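Local coordinates for protein luciferase-like enzymeAMP-CoA-ligase (Zophobas atratus, PDB 4W8O) that probably activates carboxylic acids with ATP for transfer to coenzyme A, as an AMP-CoA ligase related to beetle luciferases, at residues F184-P192 and V419-F427; K193-Q204 and D382-N391. All coordinates share one frame; numbering follows the deposited sequence.

Contact 1 (F184-P192 and V419-F427); sequences FSSGTTGLP and VIERIKEMF
Thr188 OG1 lies inside the turn made by the chain's last residues and accepts a short, nearly straight hydrogen bond of 2.6 Å from Met426 N, with 164° at the hydrogen. A chi1 of 60° sets OG1 between its own backbone N and carbonyl carbon, where it also comes within 3.2 Å of Ile423 O. Met426 O turns back to the same loop, but its bonds from Thr188 N and Thr189 N are both weak. The methyl of Thr188, CG2, meets the edge of the Arg422 guanidinium near its plane, 3.6 Å from NE, while NH1 of that group is salt-bridged to Asp407. One residue on, Thr189 CG2 stands over the centre of the Phe427 ring in a CH-pi contact, 3.4 Å from the ring centroid, and Phe427 CA points its hydrogen at Thr189 O. Gly187 passes so close to Met426 O and Phe427 C that a side chain there would clash. The sequence SSGTTGLP, Ser185 to Pro192, is the Ser/Thr/Gly-rich P-loop of this superfamily, which in relatives embraces the ATP phosphates. In the fold, the loop links strand 179-184 to strand 194-198, with Phe184 packed on helix 106-116, whereas 419-427 runs off strand 417-422, an outermost strand of the five-stranded antiparallel sheet, beside strand 403-411.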
loop_
_atom_site.group_PDB
_atom_site.type_symbol
_atom_site.label_atom_id
_atom_site.label_comp_id
_atom_site.label_asym_id
_atom_site.label_seq_id
_atom_site.Cartn_x
_atom_site.Cartn_y
_atom_site.Cartn_z
ATOM N N PHE A 184 -8.665 4.785 -4.537
ATOM C CA PHE A 184 -9.409 5.915 -5.068
ATOM C C PHE A 184 -8.499 6.929 -5.735
ATOM O O PHE A 184 -7.472 7.305 -5.180
ATOM C CB PHE A 184 -10.212 6.558 -3.954
ATOM C CG PHE A 184 -11.237 5.638 -3.366
ATOM C CD1 PHE A 184 -12.389 5.337 -4.067
ATOM C CD2 PHE A 184 -11.036 5.050 -2.128
ATOM C CE1 PHE A 184 -13.341 4.483 -3.534
ATOM C CE2 PHE A 184 -11.980 4.192 -1.591
ATOM C CZ PHE A 184 -13.138 3.915 -2.291
ATOM N N SER A 185 -8.890 7.351 -6.935
ATOM C CA SER A 185 -8.117 8.275 -7.732
ATOM C C SER A 185 -8.087 9.641 -7.081
ATOM O O SER A 185 -8.934 9.955 -6.251
ATOM C CB SER A 185 -8.693 8.386 -9.148
ATOM O OG SER A 185 -9.941 9.059 -9.153
ATOM N N SER A 186 -7.103 10.443 -7.479
ATOM C CA SER A 186 -6.939 11.801 -6.988
ATOM C C SER A 186 -6.383 12.665 -8.105
ATOM O O SER A 186 -5.297 13.230 -7.982
ATOM C CB SER A 186 -5.993 11.824 -5.781
ATOM O OG SER A 186 -4.744 11.222 -6.105
ATOM N N GLY A 187 -7.124 12.755 -9.203
ATOM C CA GLY A 187 -6.762 13.657 -10.298
ATOM C C GLY A 187 -6.822 15.110 -9.854
ATOM O O GLY A 187 -7.469 15.432 -8.854
ATOM N N THR A 188 -6.160 15.990 -10.601
ATOM C CA THR A 188 -6.121 17.416 -10.253
ATOM C C THR A 188 -7.453 18.129 -10.520
ATOM O O THR A 188 -7.632 19.279 -10.116
ATOM C CB THR A 188 -4.981 18.159 -10.978
ATOM O OG1 THR A 188 -5.156 18.058 -12.395
ATOM C CG2 THR A 188 -3.629 17.575 -10.595
ATOM N N THR A 189 -8.372 17.456 -11.210
ATOM C CA THR A 189 -9.754 17.918 -11.311
ATOM C C THR A 189 -10.698 16.712 -11.308
ATOM O O THR A 189 -10.275 15.590 -11.559
ATOM C CB THR A 189 -9.969 18.806 -12.557
ATOM O OG1 THR A 189 -11.305 19.315 -12.556
ATOM C CG2 THR A 189 -9.723 18.039 -13.845
ATOM N N GLY A 190 -11.969 16.948 -10.992
ATOM C CA GLY A 190 -12.963 15.877 -10.894
ATOM C C GLY A 190 -12.900 15.119 -9.575
ATOM O O GLY A 190 -11.883 15.134 -8.879
ATOM N N LEU A 191 -13.991 14.436 -9.243
ATOM C CA LEU A 191 -14.092 13.688 -7.991
ATOM C C LEU A 191 -13.396 12.334 -8.096
ATOM O O LEU A 191 -13.173 11.842 -9.199
ATOM C CB LEU A 191 -15.555 13.463 -7.628
ATOM C CG LEU A 191 -16.403 14.723 -7.499
ATOM C CD1 LEU A 191 -17.865 14.330 -7.390
ATOM C CD2 LEU A 191 -15.980 15.584 -6.319
ATOM N N PRO A 192 -13.065 11.718 -6.945
ATOM C CA PRO A 192 -12.429 10.408 -6.985
ATOM C C PRO A 192 -13.203 9.341 -7.760
ATOM O O PRO A 192 -14.426 9.416 -7.900
ATOM C CB PRO A 192 -12.321 10.029 -5.506
ATOM C CG PRO A 192 -12.221 11.350 -4.807
ATOM C CD PRO A 192 -13.119 12.257 -5.572
ATOM N N VAL A 419 10.891 14.131 -10.877
ATOM C CA VAL A 419 9.518 14.611 -11.023
ATOM C C VAL A 419 9.500 16.045 -10.537
ATOM O O VAL A 419 10.011 16.337 -9.456
ATOM C CB VAL A 419 8.527 13.768 -10.187
ATOM C CG1 VAL A 419 7.105 14.309 -10.319
ATOM C CG2 VAL A 419 8.592 12.304 -10.603
ATOM N N ILE A 420 8.925 16.942 -11.330
ATOM C CA ILE A 420 8.979 18.363 -10.996
ATOM C C ILE A 420 7.621 18.996 -10.681
ATOM O O ILE A 420 7.543 19.851 -9.803
ATOM C CB ILE A 420 9.782 19.173 -12.052
ATOM C CG1 ILE A 420 9.110 19.162 -13.427
ATOM C CG2 ILE A 420 11.196 18.615 -12.169
ATOM C CD1 ILE A 420 9.919 19.854 -14.513
ATOM N N GLU A 421 6.556 18.590 -11.366
ATOM C CA GLU A 421 5.229 19.165 -11.109
ATOM C C GLU A 421 4.106 18.320 -11.686
ATOM O O GLU A 421 4.342 17.439 -12.508
ATOM C CB GLU A 421 5.126 20.585 -11.688
ATOM C CG GLU A 421 5.099 20.649 -13.211
ATOM C CD GLU A 421 4.927 22.063 -13.733
ATOM O OE1 GLU A 421 5.664 22.956 -13.267
ATOM O OE2 GLU A 421 4.060 22.282 -14.607
ATOM N N ARG A 422 2.883 18.619 -11.263
ATOM C CA ARG A 422 1.696 17.969 -11.797
ATOM C C ARG A 422 1.076 18.811 -12.898
ATOM O O ARG A 422 1.101 20.042 -12.847
ATOM C CB ARG A 422 0.659 17.744 -10.698
ATOM C CG ARG A 422 1.096 16.759 -9.628
ATOM C CD ARG A 422 -0.096 16.052 -9.005
ATOM N NE ARG A 422 -0.888 15.318 -9.994
ATOM C CZ ARG A 422 -0.568 14.129 -10.513
ATOM N NH1 ARG A 422 0.544 13.494 -10.156
ATOM N NH2 ARG A 422 -1.374 13.561 -11.402
ATOM N N ILE A 423 0.511 18.136 -13.887
ATOM C CA ILE A 423 -0.249 18.798 -14.939
ATOM C C ILE A 423 -1.567 19.308 -14.340
ATOM O O ILE A 423 -2.281 18.555 -13.669
ATOM C CB ILE A 423 -0.516 17.823 -16.104
ATOM C CG1 ILE A 423 0.809 17.403 -16.755
ATOM C CG2 ILE A 423 -1.451 18.447 -17.134
ATOM C CD1 ILE A 423 0.747 16.074 -17.476
ATOM N N LYS A 424 -1.879 20.582 -14.563
ATOM C CA LYS A 424 -3.103 21.183 -14.012
ATOM C C LYS A 424 -4.375 20.679 -14.699
ATOM O O LYS A 424 -4.372 20.376 -15.895
ATOM C CB LYS A 424 -3.057 22.710 -14.116
ATOM C CG LYS A 424 -2.289 23.399 -13.000
ATOM C CD LYS A 424 -2.169 24.895 -13.252
ATOM C CE LYS A 424 -3.519 25.600 -13.190
ATOM N NZ LYS A 424 -3.426 27.026 -13.610
ATOM N N GLU A 425 -5.458 20.612 -13.923
ATOM C CA GLU A 425 -6.784 20.187 -14.399
ATOM C C GLU A 425 -6.793 18.912 -15.264
ATOM O O GLU A 425 -7.388 18.897 -16.339
ATOM C CB GLU A 425 -7.490 21.339 -15.138
ATOM C CG GLU A 425 -8.127 22.376 -14.221
ATOM C CD GLU A 425 -9.306 23.089 -14.866
ATOM O OE1 GLU A 425 -9.158 23.591 -16.004
ATOM O OE2 GLU A 425 -10.383 23.153 -14.231
ATOM N N MET A 426 -6.143 17.853 -14.779
ATOM C CA MET A 426 -6.179 16.536 -15.424
ATOM C C MET A 426 -7.047 15.592 -14.582
ATOM O O MET A 426 -6.794 15.405 -13.385
ATOM C CB MET A 426 -4.760 15.971 -15.586
ATOM C CG MET A 426 -4.615 14.994 -16.750
ATOM S SD MET A 426 -2.961 14.278 -16.942
ATOM C CE MET A 426 -3.066 13.572 -18.588
ATOM N N PHE A 427 -8.071 15.008 -15.208
ATOM C CA PHE A 427 -9.064 14.194 -14.490
ATOM C C PHE A 427 -8.513 12.856 -13.992
ATOM O O PHE A 427 -7.488 12.374 -14.470
ATOM C CB PHE A 427 -10.305 13.962 -15.360
ATOM C CG PHE A 427 -11.178 15.175 -15.501
ATOM C CD1 PHE A 427 -10.960 16.096 -16.520
ATOM C CD2 PHE A 427 -12.216 15.405 -14.607
ATOM C CE1 PHE A 427 -11.766 17.221 -16.646
ATOM C CE2 PHE A 427 -13.024 16.528 -14.729
ATOM C CZ PHE A 427 -12.798 17.436 -15.748
#

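Contact 2 (K193-Q204 and D382-N391); sequences KAICHSHRSFLQ and DAMMTGYYRN
Lys193 lays its aliphatic chain across the Tyr388 ring, CB 3.7 Å from the ring centroid and almost on its normal, just where strand 194-198 begins to pair antiparallel with the short strand 387-388 at the end of the eight-stranded mixed sheet. Ala194 O takes a hydrogen bond from Tyr389 N, in its carbonyl plane. Ile195 is the non-hydrogen-bonded partner of Tyr388: Ile195 CG1 is 4.0 Å from Tyr388 CE1, at the ring edge, and the Ile195 side chain crosses that of Met385 at about a right angle, CG2 against CB. With an alanine at the Tyr388 position, the Lys193 chain would probably lose the face it lies on and a gap would open beside Ile195 CG1. Cys196 bonds through both N and O to 382-391, N giving to Gly387 O and O receiving from Thr386 N, while SG sits at the edge of the Tyr389 ring, 5.2 Å from its centroid. His197 presents CE1 edge-on to Ala383 O at 3.2 Å, with Met385 CB over one face, and ND1 hydrogen-bonds Ser201 OG, which limits how the ring can turn. Ser198 then N-caps helix 199-211, forming a capping box with Ser201, whose N donates to Ser198 OG and whose OG accepts a weak bond from Ser198 N. From that first turn, Ser201 CB abuts Met384 O at 3.2 Å, and Ser201 CA lies 3.5 Å from Asp382 O in a CA-H...O contact.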
loop_
_atom_site.group_PDB
_atom_site.type_symbol
_atom_site.label_atom_id
_atom_site.label_comp_id
_atom_site.label_asym_id
_atom_site.label_seq_id
_atom_site.Cartn_x
_atom_site.Cartn_y
_atom_site.Cartn_z
ATOM N N LYS A 193 -12.454 8.369 -8.273
ATOM C CA LYS A 193 -13.005 7.185 -8.915
ATOM C C LYS A 193 -12.337 5.977 -8.292
ATOM O O LYS A 193 -11.274 6.102 -7.682
ATOM C CB LYS A 193 -12.744 7.228 -10.413
ATOM C CG LYS A 193 -13.355 8.450 -11.090
ATOM C CD LYS A 193 -12.314 9.231 -11.874
ATOM C CE LYS A 193 -12.729 10.670 -12.105
ATOM N NZ LYS A 193 -14.115 10.722 -12.628
ATOM N N ALA A 194 -12.974 4.818 -8.428
ATOM C CA ALA A 194 -12.489 3.608 -7.792
ATOM C C ALA A 194 -11.517 2.886 -8.721
ATOM O O ALA A 194 -11.918 2.256 -9.695
ATOM C CB ALA A 194 -13.641 2.697 -7.398
ATOM N N ILE A 195 -10.235 3.021 -8.402
ATOM C CA ILE A 195 -9.162 2.308 -9.077
ATOM C C ILE A 195 -9.258 0.808 -8.770
ATOM O O ILE A 195 -9.277 0.404 -7.608
ATOM C CB ILE A 195 -7.799 2.804 -8.566
ATOM C CG1 ILE A 195 -7.569 4.262 -8.966
ATOM C CG2 ILE A 195 -6.675 1.913 -9.086
ATOM C CD1 ILE A 195 -6.544 4.973 -8.101
ATOM N N CYS A 196 -9.321 -0.011 -9.809
ATOM C CA CYS A 196 -9.397 -1.468 -9.630
ATOM C C CYS A 196 -8.072 -2.140 -9.928
ATOM O O CYS A 196 -7.538 -1.989 -11.035
ATOM C CB CYS A 196 -10.462 -2.056 -10.555
ATOM S SG CYS A 196 -12.130 -1.531 -10.112
ATOM N N HIS A 197 -7.539 -2.871 -8.947
ATOM C CA HIS A 197 -6.456 -3.816 -9.204
ATOM C C HIS A 197 -6.987 -5.236 -9.192
ATOM O O HIS A 197 -7.793 -5.609 -8.327
ATOM C CB HIS A 197 -5.324 -3.665 -8.193
ATOM C CG HIS A 197 -4.441 -2.498 -8.478
ATOM N ND1 HIS A 197 -3.560 -2.480 -9.537
ATOM C CD2 HIS A 197 -4.336 -1.290 -7.879
ATOM C CE1 HIS A 197 -2.935 -1.318 -9.565
ATOM N NE2 HIS A 197 -3.389 -0.577 -8.572
ATOM N N SER A 198 -6.521 -6.024 -10.158
ATOM C CA SER A 198 -6.844 -7.432 -10.229
ATOM C C SER A 198 -5.959 -8.185 -9.257
ATOM O O SER A 198 -5.036 -7.625 -8.679
ATOM C CB SER A 198 -6.631 -7.964 -11.649
ATOM O OG SER A 198 -5.275 -7.865 -12.034
ATOM N N HIS A 199 -6.242 -9.465 -9.084
ATOM C CA HIS A 199 -5.376 -10.308 -8.284
ATOM C C HIS A 199 -3.974 -10.231 -8.877
ATOM O O HIS A 199 -3.000 -10.019 -8.164
ATOM C CB HIS A 199 -5.880 -11.754 -8.255
ATOM C CG HIS A 199 -7.285 -11.879 -7.760
ATOM N ND1 HIS A 199 -7.603 -11.911 -6.423
ATOM C CD2 HIS A 199 -8.461 -11.926 -8.425
ATOM C CE1 HIS A 199 -8.910 -11.994 -6.281
ATOM N NE2 HIS A 199 -9.455 -12.008 -7.481
ATOM N N ARG A 200 -3.891 -10.335 -10.193
ATOM C CA ARG A 200 -2.604 -10.314 -10.873
ATOM C C ARG A 200 -1.892 -8.975 -10.709
ATOM O O ARG A 200 -0.729 -8.940 -10.294
ATOM C CB ARG A 200 -2.774 -10.668 -12.346
ATOM C CG ARG A 200 -3.057 -12.153 -12.534
ATOM C CD ARG A 200 -3.182 -12.584 -13.992
ATOM N NE ARG A 200 -2.049 -12.169 -14.807
ATOM C CZ ARG A 200 -2.136 -11.496 -15.955
ATOM N NH1 ARG A 200 -3.316 -11.148 -16.478
ATOM N NH2 ARG A 200 -1.021 -11.176 -16.604
ATOM N N SER A 201 -2.593 -7.881 -11.010
ATOM C CA SER A 201 -1.969 -6.566 -10.959
ATOM C C SER A 201 -1.523 -6.197 -9.546
ATOM O O SER A 201 -0.415 -5.698 -9.366
ATOM C CB SER A 201 -2.853 -5.484 -11.590
ATOM O OG SER A 201 -3.886 -5.033 -10.740
ATOM N N PHE A 202 -2.348 -6.468 -8.537
ATOM C CA PHE A 202 -1.944 -6.136 -7.177
ATOM C C PHE A 202 -0.760 -6.982 -6.727
ATOM O O PHE A 202 0.169 -6.475 -6.096
ATOM C CB PHE A 202 -3.076 -6.263 -6.155
ATOM C CG PHE A 202 -2.712 -5.667 -4.821
ATOM C CD1 PHE A 202 -2.640 -4.292 -4.668
ATOM C CD2 PHE A 202 -2.368 -6.470 -3.750
ATOM C CE1 PHE A 202 -2.269 -3.721 -3.459
ATOM C CE2 PHE A 202 -1.998 -5.911 -2.544
ATOM C CZ PHE A 202 -1.940 -4.535 -2.397
ATOM N N LEU A 203 -0.790 -8.271 -7.044
ATOM C CA LEU A 203 0.325 -9.137 -6.706
ATOM C C LEU A 203 1.627 -8.706 -7.397
ATOM O O LEU A 203 2.713 -8.934 -6.854
ATOM C CB LEU A 203 -0.012 -10.600 -7.014
ATOM C CG LEU A 203 -0.941 -11.227 -5.965
ATOM C CD1 LEU A 203 -1.382 -12.613 -6.397
ATOM C CD2 LEU A 203 -0.261 -11.285 -4.602
ATOM N N GLN A 204 1.529 -8.073 -8.567
ATOM C CA GLN A 204 2.725 -7.513 -9.207
ATOM C C GLN A 204 3.200 -6.223 -8.554
ATOM O O GLN A 204 4.398 -5.952 -8.540
ATOM C CB GLN A 204 2.542 -7.340 -10.716
ATOM C CG GLN A 204 2.589 -8.659 -11.478
ATOM C CD GLN A 204 3.774 -9.546 -11.069
ATOM O OE1 GLN A 204 4.932 -9.205 -11.317
ATOM N NE2 GLN A 204 3.483 -10.680 -10.431
ATOM N N ASP A 382 2.922 -4.753 -15.697
ATOM C CA ASP A 382 1.874 -5.690 -15.322
ATOM C C ASP A 382 1.241 -5.353 -13.973
ATOM O O ASP A 382 0.292 -6.018 -13.576
ATOM C CB ASP A 382 2.428 -7.119 -15.266
ATOM C CG ASP A 382 2.753 -7.683 -16.633
ATOM O OD1 ASP A 382 2.414 -7.058 -17.671
ATOM O OD2 ASP A 382 3.345 -8.779 -16.657
ATOM N N ALA A 383 1.764 -4.330 -13.282
ATOM C CA ALA A 383 1.216 -3.855 -12.005
ATOM C C ALA A 383 0.152 -2.778 -12.193
ATOM O O ALA A 383 -0.381 -2.252 -11.226
ATOM C CB ALA A 383 2.335 -3.308 -11.127
ATOM N N MET A 384 -0.146 -2.452 -13.439
ATOM C CA MET A 384 -1.082 -1.391 -13.772
ATOM C C MET A 384 -2.518 -1.786 -13.420
ATOM O O MET A 384 -2.916 -2.943 -13.593
ATOM C CB MET A 384 -1.002 -1.128 -15.277
ATOM C CG MET A 384 -1.074 0.328 -15.687
ATOM S SD MET A 384 -0.140 0.594 -17.217
ATOM C CE MET A 384 -0.776 -0.726 -18.258
ATOM N N MET A 385 -3.286 -0.811 -12.942
ATOM C CA MET A 385 -4.728 -0.977 -12.722
ATOM C C MET A 385 -5.430 -1.460 -13.986
ATOM O O MET A 385 -5.019 -1.116 -15.102
ATOM C CB MET A 385 -5.367 0.337 -12.273
ATOM C CG MET A 385 -5.321 1.468 -13.291
ATOM S SD MET A 385 -6.339 2.878 -12.800
ATOM C CE MET A 385 -6.108 3.933 -14.230
ATOM N N THR A 386 -6.490 -2.242 -13.793
ATOM C CA THR A 386 -7.285 -2.745 -14.903
ATOM C C THR A 386 -8.290 -1.716 -15.415
ATOM O O THR A 386 -8.729 -1.819 -16.547
ATOM C CB THR A 386 -8.052 -4.033 -14.529
ATOM O OG1 THR A 386 -8.821 -3.809 -13.343
ATOM C CG2 THR A 386 -7.094 -5.156 -14.291
ATOM N N GLY A 387 -8.651 -0.736 -14.594
ATOM C CA GLY A 387 -9.660 0.253 -14.978
ATOM C C GLY A 387 -10.368 0.800 -13.759
ATOM O O GLY A 387 -9.908 0.583 -12.636
ATOM N N TYR A 388 -11.466 1.525 -13.971
ATOM C CA TYR A 388 -12.283 2.011 -12.855
ATOM C C TYR A 388 -13.480 1.073 -12.655
ATOM O O TYR A 388 -13.925 0.420 -13.593
ATOM C CB TYR A 388 -12.765 3.455 -13.088
ATOM C CG TYR A 388 -11.685 4.542 -13.058
ATOM C CD1 TYR A 388 -10.542 4.423 -12.254
ATOM C CD2 TYR A 388 -11.835 5.711 -13.803
ATOM C CE1 TYR A 388 -9.580 5.426 -12.216
ATOM C CE2 TYR A 388 -10.877 6.722 -13.761
ATOM C CZ TYR A 388 -9.749 6.573 -12.970
ATOM O OH TYR A 388 -8.795 7.574 -12.934
ATOM N N TYR A 389 -14.000 1.024 -11.432
ATOM C CA TYR A 389 -15.062 0.086 -11.069
ATOM C C TYR A 389 -16.337 0.317 -11.876
ATOM O O TYR A 389 -16.889 -0.615 -12.452
ATOM C CB TYR A 389 -15.358 0.199 -9.572
ATOM C CG TYR A 389 -16.266 -0.872 -9.012
ATOM C CD1 TYR A 389 -15.988 -2.230 -9.206
ATOM C CD2 TYR A 389 -17.379 -0.535 -8.255
ATOM C CE1 TYR A 389 -16.810 -3.215 -8.670
ATOM C CE2 TYR A 389 -18.213 -1.508 -7.729
ATOM C CZ TYR A 389 -17.920 -2.845 -7.929
ATOM O OH TYR A 389 -18.749 -3.805 -7.400
ATOM N N ARG A 390 -16.818 1.556 -11.905
ATOM C CA ARG A 390 -17.982 1.878 -12.733
ATOM C C ARG A 390 -17.787 3.044 -13.701
ATOM O O ARG A 390 -18.652 3.305 -14.530
ATOM C CB ARG A 390 -19.210 2.095 -11.850
ATOM C CG ARG A 390 -19.712 0.786 -11.255
ATOM C CD ARG A 390 -21.093 0.900 -10.645
ATOM N NE ARG A 390 -21.046 1.092 -9.197
ATOM C CZ ARG A 390 -21.269 0.148 -8.280
ATOM N NH1 ARG A 390 -21.552 -1.106 -8.621
ATOM N NH2 ARG A 390 -21.204 0.472 -6.997
ATOM N N ASN A 391 -16.656 3.727 -13.619
ATOM C CA ASN A 391 -16.387 4.850 -14.489
ATOM C C ASN A 391 -15.425 4.449 -15.625
ATOM O O ASN A 391 -15.177 3.255 -15.834
ATOM C CB ASN A 391 -15.919 6.039 -13.636
ATOM C CG ASN A 391 -17.088 6.757 -12.973
ATOM O OD1 ASN A 391 -18.009 7.195 -13.651
ATOM N ND2 ASN A 391 -17.074 6.842 -11.652
#

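Overall arrangement
The two contacts are consecutive along one side of each pairing: 184-192 runs straight into 193-204, so the P-loop of contact 1 is continued by the strand of contact 2, and along the chain contact 2 is nested inside the loop that contact 1 closes. Their centres lie about 18 Å apart. At the junction Ser185 OG probably hydrogen-bonds Lys193 N at 2.8 Å, and Ile195 CD1 packs 3.5 Å from Ser185 N. Both border the pocket of a polyethylene glycol, probably from the crystallisation liquor, that may mark the substrate site: Ser186 lines it, the Ile195 side chain is about 5 Å from the glycol, and His197 NE2 bonds the backbone of Ser325, another pocket residue.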